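Local coordinates for ankyrin repeat and SAM domain-containing protein 3 (Homo sapiens, PDB 4NL9), which self-associates through its SAM domain, the part present in this chain, and may be involved in vasopressin signaling in the kidney, at residues 13-16 with 17-20. The protein carries 1 engineered substitution. Sequence-based numbering, arbitrary orientation.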
loop_
_atom_site.group_PDB
_atom_site.type_symbol
_atom_site.label_atom_id
_atom_site.label_comp_id
_atom_site.label_asym_id
_atom_site.label_seq_id
_atom_site.Cartn_x
_atom_site.Cartn_y
_atom_site.Cartn_z
ATOM N N ALA A 13 2.140 7.315 -15.848
ATOM C CA ALA A 13 2.856 8.270 -15.008
ATOM C C ALA A 13 2.509 8.111 -13.530
ATOM O O ALA A 13 3.386 8.144 -12.669
ATOM C CB ALA A 13 2.596 9.701 -15.480
ATOM N N LEU A 14 1.227 7.922 -13.236
ATOM C CA LEU A 14 0.801 7.721 -11.862
ATOM C C LEU A 14 1.414 6.443 -11.298
ATOM O O LEU A 14 1.990 6.458 -10.221
ATOM C CB LEU A 14 -0.735 7.693 -11.757
ATOM C CG LEU A 14 -1.345 7.624 -10.350
ATOM C CD1 LEU A 14 -2.736 8.247 -10.326
ATOM C CD2 LEU A 14 -1.440 6.175 -9.852
ATOM N N LEU A 15 1.263 5.337 -12.024
ATOM C CA LEU A 15 1.770 4.049 -11.560
ATOM C C LEU A 15 3.290 4.074 -11.376
ATOM O O LEU A 15 3.815 3.458 -10.445
ATOM C CB LEU A 15 1.347 2.931 -12.526
ATOM C CG LEU A 15 -0.165 2.683 -12.589
ATOM C CD1 LEU A 15 -0.504 1.550 -13.542
ATOM C CD2 LEU A 15 -0.736 2.402 -11.206
ATOM N N GLU A 16 3.987 4.792 -12.248
ATOM C CA GLU A 16 5.438 4.914 -12.127
ATOM C C GLU A 16 5.797 5.581 -10.804
ATOM O O GLU A 16 6.718 5.149 -10.101
ATOM C CB GLU A 16 6.026 5.710 -13.291
ATOM C CG GLU A 16 7.530 5.912 -13.185
ATOM C CD GLU A 16 8.121 6.586 -14.404
ATOM O OE1 GLU A 16 7.378 7.291 -15.123
ATOM O OE2 GLU A 16 9.334 6.407 -14.647
ATOM N N GLN A 17 5.048 6.623 -10.467
ATOM C CA GLN A 17 5.294 7.392 -9.255
ATOM C C GLN A 17 5.154 6.529 -8.004
ATOM O O GLN A 17 5.913 6.684 -7.049
ATOM C CB GLN A 17 4.349 8.597 -9.202
ATOM C CG GLN A 17 4.805 9.721 -8.283
ATOM C CD GLN A 17 3.981 10.989 -8.458
ATOM O OE1 GLN A 17 3.182 11.102 -9.390
ATOM N NE2 GLN A 17 4.172 11.948 -7.558
ATOM N N ILE A 18 4.198 5.606 -8.013
ATOM C CA ILE A 18 3.975 4.745 -6.857
ATOM C C ILE A 18 4.597 3.343 -6.975
ATOM O O ILE A 18 4.291 2.448 -6.185
ATOM C CB ILE A 18 2.474 4.657 -6.502
ATOM C CG1 ILE A 18 1.661 4.072 -7.659
ATOM C CG2 ILE A 18 1.938 6.038 -6.153
ATOM C CD1 ILE A 18 0.199 3.834 -7.304
ATOM N N GLY A 19 5.474 3.161 -7.963
ATOM C CA GLY A 19 6.173 1.900 -8.144
ATOM C C GLY A 19 5.256 0.736 -8.466
ATOM O O GLY A 19 5.465 -0.390 -8.014
ATOM N N CYS A 20 4.235 1.003 -9.269
ATOM C CA CYS A 20 3.239 -0.010 -9.578
ATOM C C CYS A 20 3.075 -0.274 -11.073
ATOM O O CYS A 20 2.015 -0.726 -11.517
ATOM C CB CYS A 20 1.895 0.380 -8.965
ATOM S SG CYS A 20 1.824 0.131 -7.161
#
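Leu14, Leu15, Ile18 and Cys20 cluster where a Schellman motif ends helix 11-17 of this SAM domain, a worked example of how a helix stops while its greasy face stays in the core. Leu14 sends CD2 obliquely across CD1 of Ile18, 3.8 Å away. The same CD1 lies 4.3 Å from CD2 of Leu15, a looser touch that places the isoleucine tip close to both leucines. CG1 of Ile18 is wedged between its own backbone N and carbonyl carbon (chi1 61°), which brings CG1 to 3.5 Å from Leu14 O and 3.6 Å from Leu15 O. The motif's own apolar contact sets Leu15 CD2 4.0 Å from CB of Cys20, and the Leu15 side chain also touches Leu24 and Phe27 of helix 24-29. Cutting Leu15 back to an alanine is likely to cost the CD2 contacts with Cys20 CB and Ile18 CD1 and to open a gap toward Leu24 and Phe27. Met59 of helix 53-65 touches both Ile18 and Cys20.

Toward the polar edge, the last regular helical bonds run from Gln17 N to Ala13 O and from Ile18 N to Leu14 O. Gly19 then takes positive phi (63°), which suits glycine, and turns the chain back. Its N reaches Glu16 O from above the carbonyl plane, at 3.2 Å, whereas Cys20 N meets Leu15 O at 2.8 Å in a nearly straight bond, the N-H...O angle being 173°.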